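Local coordinates for beta-lactamase Mb2281c (Mycobacterium bovis, PDB 3I7J), which is probably a serine hydrolase of the beta-lactamase type, acting on beta-lactams or related amide or ester substrates, at residues A49-V54 against S167-Q172. Numbering follows the deposited sequence.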
loop_
_atom_site.group_PDB
_atom_site.type_symbol
_atom_site.label_atom_id
_atom_site.label_comp_id
_atom_site.label_asym_id
_atom_site.label_seq_id
_atom_site.Cartn_x
_atom_site.Cartn_y
_atom_site.Cartn_z
ATOM N N ALA A 49 -7.428 -4.541 -5.614
ATOM C CA ALA A 49 -8.541 -4.567 -6.554
ATOM C C ALA A 49 -8.047 -5.137 -7.889
ATOM O O ALA A 49 -8.747 -5.925 -8.534
ATOM C CB ALA A 49 -9.094 -3.160 -6.750
ATOM N N ALA A 50 -6.837 -4.746 -8.295
ATOM C CA ALA A 50 -6.254 -5.246 -9.546
ATOM C C ALA A 50 -5.927 -6.741 -9.433
ATOM O O ALA A 50 -5.965 -7.471 -10.422
ATOM C CB ALA A 50 -4.993 -4.462 -9.900
ATOM N N GLN A 51 -5.593 -7.176 -8.221
ATOM C CA GLN A 51 -5.285 -8.571 -7.963
ATOM C C GLN A 51 -6.567 -9.396 -8.076
ATOM O O GLN A 51 -6.562 -10.494 -8.631
ATOM C CB GLN A 51 -4.681 -8.732 -6.573
ATOM C CG GLN A 51 -3.224 -8.295 -6.476
ATOM C CD GLN A 51 -2.807 -8.021 -5.044
ATOM O OE1 GLN A 51 -3.288 -8.670 -4.120
ATOM N NE2 GLN A 51 -1.907 -7.063 -4.854
ATOM N N VAL A 52 -7.665 -8.863 -7.552
ATOM C CA VAL A 52 -8.940 -9.555 -7.633
ATOM C C VAL A 52 -9.343 -9.663 -9.108
ATOM O O VAL A 52 -9.850 -10.695 -9.540
ATOM C CB VAL A 52 -10.055 -8.801 -6.855
ATOM C CG1 VAL A 52 -11.406 -9.471 -7.099
ATOM C CG2 VAL A 52 -9.739 -8.808 -5.360
ATOM N N ALA A 53 -9.111 -8.597 -9.876
ATOM C CA ALA A 53 -9.453 -8.589 -11.299
ATOM C C ALA A 53 -8.703 -9.680 -12.072
ATOM O O ALA A 53 -9.264 -10.309 -12.977
ATOM C CB ALA A 53 -9.164 -7.226 -11.907
ATOM N N VAL A 54 -7.443 -9.906 -11.718
ATOM C CA VAL A 54 -6.662 -10.939 -12.369
ATOM C C VAL A 54 -7.306 -12.286 -12.072
ATOM O O VAL A 54 -7.464 -13.122 -12.965
ATOM C CB VAL A 54 -5.189 -10.957 -11.863
ATOM C CG1 VAL A 54 -4.453 -12.177 -12.411
ATOM C CG2 VAL A 54 -4.472 -9.684 -12.305
ATOM N N SER A 167 -8.161 -13.258 1.972
ATOM C CA SER A 167 -9.501 -13.772 1.758
ATOM C C SER A 167 -10.061 -13.226 0.451
ATOM O O SER A 167 -10.741 -13.936 -0.295
ATOM C CB SER A 167 -10.428 -13.369 2.896
ATOM O OG SER A 167 -11.717 -13.912 2.679
ATOM N N THR A 168 -9.775 -11.957 0.190
ATOM C CA THR A 168 -10.237 -11.283 -1.015
ATOM C C THR A 168 -9.551 -11.848 -2.262
ATOM O O THR A 168 -10.040 -11.675 -3.377
ATOM C CB THR A 168 -9.982 -9.764 -0.904
ATOM O OG1 THR A 168 -10.885 -9.067 -1.763
ATOM C CG2 THR A 168 -8.574 -9.427 -1.302
ATOM N N VAL A 169 -8.413 -12.510 -2.060
ATOM C CA VAL A 169 -7.667 -13.145 -3.145
ATOM C C VAL A 169 -7.144 -14.483 -2.614
ATOM O O VAL A 169 -7.156 -14.722 -1.408
ATOM C CB VAL A 169 -6.448 -12.285 -3.646
ATOM C CG1 VAL A 169 -6.933 -10.943 -4.171
ATOM C CG2 VAL A 169 -5.426 -12.087 -2.532
ATOM N N SER A 170 -6.695 -15.351 -3.510
ATOM C CA SER A 170 -6.175 -16.652 -3.114
ATOM C C SER A 170 -4.838 -16.507 -2.414
ATOM O O SER A 170 -4.128 -15.515 -2.591
ATOM C CB SER A 170 -5.981 -17.533 -4.341
ATOM O OG SER A 170 -4.994 -16.961 -5.185
ATOM N N ALA A 171 -4.489 -17.514 -1.627
ATOM C CA ALA A 171 -3.221 -17.510 -0.920
ATOM C C ALA A 171 -2.062 -17.394 -1.915
ATOM O O ALA A 171 -1.040 -16.775 -1.611
ATOM C CB ALA A 171 -3.084 -18.795 -0.090
ATOM N N GLN A 172 -2.220 -17.987 -3.098
ATOM C CA GLN A 172 -1.172 -17.944 -4.120
ATOM C C GLN A 172 -0.977 -16.544 -4.700
ATOM O O GLN A 172 0.152 -16.107 -4.919
ATOM C CB GLN A 172 -1.481 -18.919 -5.261
ATOM C CG GLN A 172 -0.374 -18.976 -6.314
ATOM C CD GLN A 172 1.008 -19.073 -5.682
ATOM O OE1 GLN A 172 1.259 -19.947 -4.846
ATOM N NE2 GLN A 172 1.910 -18.172 -6.073
#
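The backbone N of T168, whose OG1 and carbonyl oxygen both meet V52, shares an acceptor with the backbone N of S167: both donate to D162 OD1, in helix 153-164. These bonds hold the start of a small apolar contact in the helical part of a serine beta-lactamase fold, where the loop leading into helix 171-177 runs beside helix 42-56, the helix whose start carries the SxxK pattern probably used for catalysis. Further along, S170 OG has two partners: it accepts from the backbone N of M173, which makes S170 the N-cap of helix 171-177, and it is hydrogen-bonded to E55 OE2 near the end of helix 42-56. No hydrogen bond links residues 49-54 directly to 167-172, and the nearest CA atoms are those of V52 and V169, 5.9 Å apart. The closest approach is V52 CG2 to the carbonyl oxygen T168 O, 3.5 Å, a methyl-to-oxygen contact; T168 OG1 stands 3.8 Å from the same methyl. V52 CG1 is anti to the backbone N (chi1 173°), which leaves CG2 beside that N and in reach of the loop. V169 turns its CG1 branch to the helix, 3.7 Å from V52 CG2, and the two side chains meet at a slant. The Q51 amide has partners outside both segments, OE1 with R48 NH2 and NE2 with L202 O; the closest atom of Q51 to the loop is CB, 4.0 Å from V169 CG1.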